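Local coordinates for protein NAD-dependent epimerase/dehydratase (Methanobrevibacter ruminantium, PDB 6DNT) that probably interconverts UDP-N-acetylglucosamine and its 4-epimer with the help of bound NAD, and also binds the bacterial cell-wall intermediate UDP-N-acetylmuramic acid, at residues Leu96-His108 with Leu136-Phe150. Sequence-based numbering, arbitrary orientation. Where two conformers were deposited one is given.
Sequences LEKILKDKDYVFH and LFIACKNNNIKKVIF
Leu-136 sets its methyl CD2 over one face of the His-108 imidazole, toward the rim, 3.6 Å from the ring centroid, a CH-pi contact. CG of His-108 stands anti to its backbone N (chi1 180°), which carries the ring off the strand and under the helix; its two nitrogens are held by Thr-42 and Ser-133, fixing the ring's rotation. Phe-150, with its edge at CD2 of His-108, and Phe-137, its ring nearly perpendicular to the imidazole, complete an aromatic cluster. On the same face of the sheet, Val-106 points its CG1 tip to tip at Leu-136, while its CG2 meets SG of Cys-140 and CG2 of Ile-145, the valine and isoleucine side chains crossing at about a right angle. Leu-100 lays CD2 against the same sulfur, 3.7 Å away. On the other face, Phe-107 and Ile-149 run side by side; in the conformer given, CD1 of Ile-149 lies over one face of the phenyl ring, toward its rim, and both side chains touch helix 250-262. At the helix end, ND2 of Asn-143 donates to O of Glu-97 (3.0 Å), in the carbonyl plane on a lone pair, and also to Ala-139 O, in the last turn of helix 122-142. Replacing Asn-143 by a leucine would probably leave Glu-97 O without this donor and remove one of the polar links between helix 96-99 and the end of helix 122-142. Nearby, in the conformer given, ND2 of Asn-142 donates to OE2 of Glu-97 (3.0 Å) from the syn side, well out of the carboxylate plane. NZ of Lys-146 pairs with the anti lone pair of Asp-104 OD1 at 2.9 Å, the other carboxylate oxygen being taken by Asn-38 N. Val-106 N to Lys-147 O, Ile-149 N to Val-106 O and His-108 N to Ile-149 O join the strands in parallel. Helix 122-142 closes with a Schellman motif at Asn-144 and returns antiparallel to strand 105-108, making the beta-alpha-beta crossover of a Rossmann-type NAD-binding fold.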
ATOM      1  N   LEU A  96       6.676 -21.496   2.134  1.00 16.67           N
ATOM      2  CA  LEU A  96       7.148 -20.872   0.913  1.00 16.56           C
ATOM      3  C   LEU A  96       8.671 -20.763   0.869  1.00 17.38           C
ATOM      4  O   LEU A  96       9.260 -20.815  -0.211  1.00 16.78           O
ATOM      5  CB  LEU A  96       6.492 -19.501   0.701  1.00 16.00           C
ATOM      6  CG  LEU A  96       4.964 -19.485   0.674  1.00 15.85           C
ATOM      7  CD1 LEU A  96       4.436 -18.045   0.656  1.00 15.81           C
ATOM      8  CD2 LEU A  96       4.425 -20.267  -0.510  1.00 16.36           C
ATOM      9  N   GLU A  97       9.306 -20.634   2.034  0.80 18.95           N
ATOM     10  CA  GLU A  97      10.770 -20.605   2.084  0.80 20.55           C
ATOM     11  C   GLU A  97      11.326 -21.896   1.473  0.80 20.74           C
ATOM     12  O   GLU A  97      12.248 -21.844   0.658  0.80 22.28           O
ATOM     13  CB  GLU A  97      11.301 -20.417   3.511  0.80 21.92           C
ATOM     14  CG  GLU A  97      10.813 -19.176   4.262  0.80 23.02           C
ATOM     15  CD  GLU A  97      11.346 -17.837   3.760  0.80 24.00           C
ATOM     16  OE1 GLU A  97      10.687 -16.810   4.066  0.80 24.14           O
ATOM     17  OE2 GLU A  97      12.415 -17.790   3.106  0.80 24.71           O
ATOM     18  N   LYS A  98      10.722 -23.033   1.825  1.00 20.47           N
ATOM     19  CA  LYS A  98      11.122 -24.349   1.277  1.00 21.10           C
ATOM     20  C   LYS A  98      10.700 -24.557  -0.181  1.00 19.90           C
ATOM     21  O   LYS A  98      11.499 -24.978  -1.011  1.00 20.81           O
ATOM     22  CB  LYS A  98      10.525 -25.452   2.157  1.00 22.49           C
ATOM     23  CG  LYS A  98      10.963 -26.872   1.837  1.00 24.41           C
ATOM     24  CD  LYS A  98      10.140 -27.873   2.642  0.50 24.56           C
ATOM     25  CE  LYS A  98      10.512 -29.305   2.308  0.50 25.02           C
ATOM     26  NZ  LYS A  98      11.863 -29.653   2.823  0.50 25.26           N
ATOM     27  N   ILE A  99       9.451 -24.237  -0.503  1.00 19.06           N
ATOM     28  CA  ILE A  99       8.926 -24.450  -1.858  1.00 17.34           C
ATOM     29  C   ILE A  99       9.704 -23.647  -2.906  1.00 17.30           C
ATOM     30  O   ILE A  99       9.959 -24.133  -4.002  1.00 17.61           O
ATOM     31  CB  ILE A  99       7.410 -24.134  -1.936  1.00 16.59           C
ATOM     32  CG1 ILE A  99       6.606 -25.082  -1.034  1.00 16.51           C
ATOM     33  CG2 ILE A  99       6.882 -24.223  -3.374  1.00 16.20           C
ATOM     34  CD1 ILE A  99       5.255 -24.536  -0.622  1.00 16.99           C
ATOM     35  N   LEU A 100      10.127 -22.433  -2.553  1.00 17.01           N
ATOM     36  CA  LEU A 100      10.824 -21.586  -3.513  1.00 17.74           C
ATOM     37  C   LEU A 100      12.329 -21.866  -3.655  1.00 18.46           C
ATOM     38  O   LEU A 100      12.977 -21.233  -4.490  1.00 17.56           O
ATOM     39  CB  LEU A 100      10.571 -20.101  -3.220  1.00 17.43           C
ATOM     40  CG  LEU A 100       9.312 -19.506  -3.863  1.00 17.44           C
ATOM     41  CD1 LEU A 100       8.044 -20.272  -3.514  1.00 17.98           C
ATOM     42  CD2 LEU A 100       9.209 -18.055  -3.428  1.00 17.51           C
ATOM     43  N   LYS A 101      12.883 -22.808  -2.883  1.00 20.79           N
ATOM     44  CA  LYS A 101      14.307 -23.170  -3.027  1.00 22.82           C
ATOM     45  C   LYS A 101      14.552 -23.692  -4.436  1.00 23.47           C
ATOM     46  O   LYS A 101      13.810 -24.538  -4.920  1.00 23.26           O
ATOM     47  CB  LYS A 101      14.725 -24.233  -2.002  1.00 25.44           C
ATOM     48  CG  LYS A 101      16.224 -24.539  -1.995  1.00 26.99           C
ATOM     49  CD  LYS A 101      16.580 -25.674  -1.033  1.00 28.69           C
ATOM     50  CE  LYS A 101      16.819 -27.000  -1.743  0.50 28.55           C
ATOM     51  NZ  LYS A 101      17.132 -28.087  -0.772  0.50 28.53           N
ATOM     52  N   ASP A 102      15.562 -23.146  -5.103  1.00 25.11           N
ATOM     53  CA  ASP A 102      15.956 -23.574  -6.454  1.00 26.27           C
ATOM     54  C   ASP A 102      14.896 -23.352  -7.550  1.00 24.76           C
ATOM     55  O   ASP A 102      14.974 -23.948  -8.628  1.00 25.39           O
ATOM     56  CB  ASP A 102      16.431 -25.044  -6.451  1.00 29.22           C
ATOM     57  CG  ASP A 102      17.622 -25.283  -5.515  1.00 31.91           C
ATOM     58  OD1 ASP A 102      18.553 -24.445  -5.481  1.00 35.24           O
ATOM     59  OD2 ASP A 102      17.622 -26.321  -4.821  1.00 35.80           O
ATOM     60  N   LYS A 103      13.925 -22.477  -7.298  1.00 22.20           N
ATOM     61  CA  LYS A 103      13.005 -22.056  -8.351  1.00 21.03           C
ATOM     62  C   LYS A 103      13.595 -20.853  -9.077  1.00 19.64           C
ATOM     63  O   LYS A 103      14.341 -20.085  -8.488  1.00 21.80           O
ATOM     64  CB  LYS A 103      11.639 -21.722  -7.759  1.00 20.36           C
ATOM     65  CG  LYS A 103      10.982 -22.886  -7.050  1.00 20.28           C
ATOM     66  CD  LYS A 103      10.587 -24.011  -8.004  1.00 20.62           C
ATOM     67  CE  LYS A 103       9.682 -25.025  -7.312  1.00 20.52           C
ATOM     68  NZ  LYS A 103      10.408 -25.824  -6.284  1.00 21.23           N
ATOM     69  N   ASP A 104      13.259 -20.696 -10.351  1.00 19.38           N
ATOM     70  CA  ASP A 104      13.755 -19.596 -11.182  1.00 18.86           C
ATOM     71  C   ASP A 104      12.840 -18.366 -11.134  1.00 18.25           C
ATOM     72  O   ASP A 104      13.298 -17.251 -10.894  1.00 18.32           O
ATOM     73  CB  ASP A 104      13.887 -20.050 -12.630  1.00 20.70           C
ATOM     74  CG  ASP A 104      14.901 -21.171 -12.801  1.00 21.81           C
ATOM     75  OD1 ASP A 104      16.091 -20.943 -12.508  1.00 24.55           O
ATOM     76  OD2 ASP A 104      14.505 -22.282 -13.197  1.00 23.09           O
ATOM     77  N   TYR A 105      11.548 -18.577 -11.386  1.00 16.32           N
ATOM     78  CA  TYR A 105      10.579 -17.484 -11.495  1.00 15.93           C
ATOM     79  C   TYR A 105       9.339 -17.799 -10.683  1.00 14.22           C
ATOM     80  O   TYR A 105       8.990 -18.969 -10.509  1.00 13.94           O
ATOM     81  CB  TYR A 105      10.152 -17.277 -12.944  1.00 17.37           C
ATOM     82  CG  TYR A 105      11.280 -16.986 -13.883  1.00 19.28           C
ATOM     83  CD1 TYR A 105      12.050 -15.840 -13.736  1.00 20.84           C
ATOM     84  CD2 TYR A 105      11.585 -17.857 -14.931  1.00 21.90           C
ATOM     85  CE1 TYR A 105      13.095 -15.563 -14.602  1.00 22.32           C
ATOM     86  CE2 TYR A 105      12.633 -17.591 -15.797  1.00 23.56           C
ATOM     87  CZ  TYR A 105      13.387 -16.447 -15.622  1.00 24.10           C
ATOM     88  OH  TYR A 105      14.424 -16.184 -16.482  1.00 27.02           O
ATOM     89  N   VAL A 106       8.691 -16.745 -10.186  1.00 12.92           N
ATOM     90  CA  VAL A 106       7.449 -16.853  -9.449  1.00 12.21           C
ATOM     91  C   VAL A 106       6.413 -15.942 -10.096  1.00 11.81           C
ATOM     92  O   VAL A 106       6.627 -14.747 -10.232  1.00 11.96           O
ATOM     93  CB  VAL A 106       7.628 -16.468  -7.969  1.00 12.05           C
ATOM     94  CG1 VAL A 106       6.294 -16.477  -7.237  1.00 12.35           C
ATOM     95  CG2 VAL A 106       8.626 -17.411  -7.303  1.00 12.35           C
ATOM     96  N   PHE A 107       5.300 -16.540 -10.506  1.00 11.44           N
ATOM     97  CA  PHE A 107       4.164 -15.804 -11.078  1.00 11.35           C
ATOM     98  C   PHE A 107       3.116 -15.766  -9.986  1.00 11.17           C
ATOM     99  O   PHE A 107       2.603 -16.820  -9.586  1.00 11.76           O
ATOM    100  CB  PHE A 107       3.622 -16.504 -12.310  1.00 11.63           C
ATOM    101  CG  PHE A 107       4.613 -16.617 -13.424  1.00 11.56           C
ATOM    102  CD1 PHE A 107       5.472 -17.719 -13.481  1.00 12.03           C
ATOM    103  CD2 PHE A 107       4.711 -15.639 -14.405  1.00 11.90           C
ATOM    104  CE1 PHE A 107       6.401 -17.840 -14.502  1.00 12.00           C
ATOM    105  CE2 PHE A 107       5.642 -15.763 -15.427  1.00 12.20           C
ATOM    106  CZ  PHE A 107       6.491 -16.853 -15.459  1.00 12.23           C
ATOM    107  N   HIS A 108       2.820 -14.578  -9.465  1.00 10.30           N
ATOM    108  CA  HIS A 108       1.918 -14.472  -8.337  1.00 10.32           C
ATOM    109  C   HIS A 108       0.540 -13.994  -8.795  1.00 10.46           C
ATOM    110  O   HIS A 108       0.315 -12.797  -8.959  1.00 10.37           O
ATOM    111  CB  HIS A 108       2.502 -13.556  -7.261  1.00 10.18           C
ATOM    112  CG  HIS A 108       1.629 -13.390  -6.070  1.00 10.03           C
ATOM    113  ND1 HIS A 108       0.859 -14.408  -5.555  1.00  9.93           N
ATOM    114  CD2 HIS A 108       1.422 -12.320  -5.263  1.00 10.33           C
ATOM    115  CE1 HIS A 108       0.200 -13.969  -4.504  1.00 10.22           C
ATOM    116  NE2 HIS A 108       0.528 -12.706  -4.303  1.00 10.25           N
ATOM    117  N   LEU A 136       5.099 -14.372   0.455  1.00 11.11           N
ATOM    118  CA  LEU A 136       5.683 -14.880  -0.767  1.00 10.95           C
ATOM    119  C   LEU A 136       6.921 -14.081  -1.178  1.00 10.84           C
ATOM    120  O   LEU A 136       7.964 -14.654  -1.528  1.00 11.26           O
ATOM    121  CB  LEU A 136       4.643 -14.909  -1.901  1.00 11.21           C
ATOM    122  CG  LEU A 136       5.100 -15.410  -3.271  1.00 11.73           C
ATOM    123  CD1 LEU A 136       5.383 -16.903  -3.244  1.00 11.95           C
ATOM    124  CD2 LEU A 136       4.044 -15.047  -4.319  1.00 11.81           C
ATOM    125  N   PHE A 137       6.816 -12.755  -1.120  1.00 10.55           N
ATOM    126  CA  PHE A 137       7.915 -11.895  -1.538  1.00 10.71           C
ATOM    127  C   PHE A 137       9.138 -12.070  -0.623  1.00 11.10           C
ATOM    128  O   PHE A 137      10.281 -11.989  -1.099  1.00 11.47           O
ATOM    129  CB  PHE A 137       7.507 -10.421  -1.586  1.00 10.73           C
ATOM    130  CG  PHE A 137       6.341 -10.105  -2.508  1.00 10.98           C
ATOM    131  CD1 PHE A 137       5.954 -10.947  -3.549  1.00 11.19           C
ATOM    132  CD2 PHE A 137       5.631  -8.917  -2.316  1.00 10.91           C
ATOM    133  CE1 PHE A 137       4.872 -10.605  -4.354  1.00 11.35           C
ATOM    134  CE2 PHE A 137       4.572  -8.572  -3.133  1.00 11.64           C
ATOM    135  CZ  PHE A 137       4.198  -9.416  -4.153  1.00 11.17           C
ATOM    136  N   ILE A 138       8.900 -12.318   0.667  1.00 11.02           N
ATOM    137  CA  ILE A 138       9.998 -12.600   1.612  1.00 11.68           C
ATOM    138  C   ILE A 138      10.710 -13.894   1.210  1.00 12.18           C
ATOM    139  O   ILE A 138      11.937 -13.945   1.111  1.00 12.64           O
ATOM    140  CB  ILE A 138       9.484 -12.668   3.066  1.00 11.74           C
ATOM    141  CG1 ILE A 138       9.048 -11.269   3.538  1.00 11.58           C
ATOM    142  CG2 ILE A 138      10.561 -13.232   3.992  1.00 12.09           C
ATOM    143  CD1 ILE A 138       8.168 -11.281   4.779  1.00 11.96           C
ATOM    144  N   ALA A 139       9.929 -14.933   0.940  1.00 12.58           N
ATOM    145  CA  ALA A 139      10.504 -16.183   0.450  1.00 13.09           C
ATOM    146  C   ALA A 139      11.203 -16.015  -0.903  1.00 13.27           C
ATOM    147  O   ALA A 139      12.186 -16.703  -1.157  1.00 14.02           O
ATOM    148  CB  ALA A 139       9.440 -17.261   0.374  1.00 13.24           C
ATOM    149  N   CYS A 140      10.709 -15.125  -1.775  1.00 12.93           N
ATOM    150  CA  CYS A 140      11.374 -14.855  -3.052  1.00 13.49           C
ATOM    151  C   CYS A 140      12.770 -14.281  -2.830  1.00 13.99           C
ATOM    152  O   CYS A 140      13.748 -14.775  -3.410  1.00 14.60           O
ATOM    153  CB  CYS A 140      10.585 -13.884  -3.926  1.00 13.86           C
ATOM    154  SG  CYS A 140       9.065 -14.564  -4.640  1.00 14.87           S
ATOM    155  N   LYS A 141      12.865 -13.243  -2.000  1.00 14.10           N
ATOM    156  CA  LYS A 141      14.161 -12.592  -1.809  1.00 14.72           C
ATOM    157  C   LYS A 141      15.119 -13.492  -1.027  1.00 15.83           C
ATOM    158  O   LYS A 141      16.319 -13.511  -1.334  1.00 16.70           O
ATOM    159  CB  LYS A 141      14.038 -11.163  -1.239  1.00 14.77           C
ATOM    160  CG  LYS A 141      13.514 -11.016   0.177  1.00 14.96           C
ATOM    161  CD  LYS A 141      14.609 -11.102   1.223  1.00 15.86           C
ATOM    162  CE  LYS A 141      14.060 -10.813   2.615  1.00 16.38           C
ATOM    163  NZ  LYS A 141      15.082 -11.022   3.677  1.00 17.67           N
ATOM    164  N   ASN A 142      14.607 -14.274  -0.089  1.00 15.61           N
ATOM    165  CA  ASN A 142      15.466 -15.204   0.665  1.00 16.76           C
ATOM    166  C   ASN A 142      16.010 -16.319  -0.210  1.00 17.81           C
ATOM    167  O   ASN A 142      17.094 -16.830   0.059  1.00 18.53           O
ATOM    168  CB  ASN A 142      14.747 -15.812   1.859  1.00 16.43           C
ATOM    169  CG  ASN A 142      14.535 -14.824   2.989  1.00 16.83           C
ATOM    170  OD1 ASN A 142      15.266 -13.842   3.136  1.00 18.47           O
ATOM    171  ND2 ASN A 142      13.550 -15.098   3.806  1.00 16.69           N
ATOM    172  N   ASN A 143      15.278 -16.681  -1.262  1.00 17.93           N
ATOM    173  CA  ASN A 143      15.729 -17.719  -2.188  1.00 18.73           C
ATOM    174  C   ASN A 143      16.402 -17.210  -3.460  1.00 19.47           C
ATOM    175  O   ASN A 143      16.684 -18.012  -4.340  1.00 20.19           O
ATOM    176  CB  ASN A 143      14.560 -18.647  -2.533  1.00 18.89           C
ATOM    177  CG  ASN A 143      14.203 -19.557  -1.395  1.00 19.47           C
ATOM    178  OD1 ASN A 143      14.933 -20.494  -1.066  1.00 20.21           O
ATOM    179  ND2 ASN A 143      13.046 -19.318  -0.802  1.00 20.46           N
ATOM    180  N   ASN A 144      16.627 -15.897  -3.568  0.80 19.62           N
ATOM    181  CA  ASN A 144      17.275 -15.289  -4.733  0.80 21.15           C
ATOM    182  C   ASN A 144      16.568 -15.647  -6.046  0.80 20.45           C
ATOM    183  O   ASN A 144      17.201 -15.933  -7.069  0.80 20.34           O
ATOM    184  CB  ASN A 144      18.764 -15.672  -4.764  0.80 23.41           C
ATOM    185  CG  ASN A 144      19.453 -15.385  -3.448  0.80 24.74           C
ATOM    186  OD1 ASN A 144      19.665 -14.231  -3.102  0.80 26.46           O
ATOM    187  ND2 ASN A 144      19.777 -16.436  -2.692  0.80 27.01           N
ATOM    188  N   ILE A 145      15.235 -15.615  -5.994  1.00 18.95           N
ATOM    189  CA  ILE A 145      14.382 -15.815  -7.169  1.00 19.05           C
ATOM    190  C   ILE A 145      14.767 -14.768  -8.218  1.00 19.13           C
ATOM    191  O   ILE A 145      14.955 -13.595  -7.882  1.00 20.22           O
ATOM    192  CB  ILE A 145      12.890 -15.671  -6.747  1.00 19.03           C
ATOM    193  CG1 ILE A 145      12.460 -16.882  -5.896  1.00 19.23           C
ATOM    194  CG2 ILE A 145      11.949 -15.470  -7.938  1.00 19.11           C
ATOM    195  CD1 ILE A 145      12.558 -18.232  -6.563  1.00 19.82           C
ATOM    196  N   LYS A 146      14.926 -15.197  -9.470  1.00 18.35           N
ATOM    197  CA  LYS A 146      15.386 -14.292 -10.533  1.00 19.45           C
ATOM    198  C   LYS A 146      14.372 -13.205 -10.817  1.00 17.75           C
ATOM    199  O   LYS A 146      14.746 -12.063 -11.064  1.00 17.80           O
ATOM    200  CB  LYS A 146      15.706 -15.043 -11.828  1.00 21.85           C
ATOM    201  CG  LYS A 146      16.965 -15.884 -11.727  1.00 27.12           C
ATOM    202  CD  LYS A 146      17.129 -16.787 -12.949  1.00 30.53           C
ATOM    203  CE  LYS A 146      18.174 -17.872 -12.706  1.00 33.94           C
ATOM    204  NZ  LYS A 146      17.801 -18.807 -11.604  1.00 34.62           N
ATOM    205  N   LYS A 147      13.085 -13.550 -10.788  1.00 15.70           N
ATOM    206  CA  LYS A 147      12.054 -12.543 -11.025  1.00 14.83           C
ATOM    207  C   LYS A 147      10.714 -12.970 -10.451  1.00 13.18           C
ATOM    208  O   LYS A 147      10.346 -14.148 -10.537  1.00 12.46           O
ATOM    209  CB  LYS A 147      11.901 -12.290 -12.515  1.00 16.45           C
ATOM    210  CG  LYS A 147      11.187 -10.988 -12.861  1.00 18.17           C
ATOM    211  CD  LYS A 147      12.108 -10.022 -13.557  1.00 19.85           C
ATOM    212  CE  LYS A 147      11.342  -8.880 -14.163  0.80 20.75           C
ATOM    213  NZ  LYS A 147      11.833  -8.567 -15.532  0.80 22.23           N
ATOM    214  N   VAL A 148       9.963 -11.988  -9.949  0.50 12.21           N
ATOM    215  CA  VAL A 148       8.571 -12.152  -9.533  0.50 11.88           C
ATOM    216  C   VAL A 148       7.690 -11.439 -10.561  0.50 11.30           C
ATOM    217  O   VAL A 148       7.990 -10.297 -10.909  0.50 10.91           O
ATOM    218  CB  VAL A 148       8.342 -11.490  -8.163  0.50 11.99           C
ATOM    219  CG1 VAL A 148       6.855 -11.471  -7.816  0.50 12.11           C
ATOM    220  CG2 VAL A 148       9.165 -12.183  -7.079  0.50 12.24           C
ATOM    221  N   ILE A 149       6.625 -12.078 -11.057  0.80 11.28           N
ATOM    222  CA  ILE A 149       5.732 -11.426 -11.999  0.80 11.26           C
ATOM    223  C   ILE A 149       4.418 -11.356 -11.233  0.80 10.86           C
ATOM    224  O   ILE A 149       3.833 -12.390 -10.937  0.80 11.01           O
ATOM    225  CB  ILE A 149       5.622 -12.195 -13.322  0.80 12.20           C
ATOM    226  CG1 ILE A 149       7.022 -12.451 -13.934  0.80 12.64           C
ATOM    227  CG2 ILE A 149       4.754 -11.395 -14.288  0.80 12.44           C
ATOM    228  CD1 ILE A 149       7.752 -13.664 -13.379  0.80 13.62           C
ATOM    229  N   PHE A 150       3.994 -10.140 -10.891  1.00 10.15           N
ATOM    230  CA  PHE A 150       2.838  -9.912 -10.017  1.00 10.23           C
ATOM    231  C   PHE A 150       1.630  -9.417 -10.812  1.00 10.15           C
ATOM    232  O   PHE A 150       1.765  -8.527 -11.630  1.00 10.52           O
ATOM    233  CB  PHE A 150       3.184  -8.866  -8.951  1.00 10.26           C
ATOM    234  CG  PHE A 150       2.020  -8.486  -8.081  1.00 10.13           C
ATOM    235  CD1 PHE A 150       1.378  -9.436  -7.304  1.00 10.43           C
ATOM    236  CD2 PHE A 150       1.532  -7.181  -8.069  1.00 10.18           C
ATOM    237  CE1 PHE A 150       0.284  -9.100  -6.525  1.00 10.44           C
ATOM    238  CE2 PHE A 150       0.435  -6.841  -7.288  1.00 10.29           C
ATOM    239  CZ  PHE A 150      -0.187  -7.792  -6.516  1.00 10.34           C
TER
HETATM  240  O   HOH W   1      17.236 -21.274  -3.468  1.00 27.10           O
HETATM  241  O   HOH W   2      16.286 -18.169  -9.093  1.00 30.42           O
HETATM  242  O   HOH W   3      15.562 -20.294  -6.095  1.00 30.48           O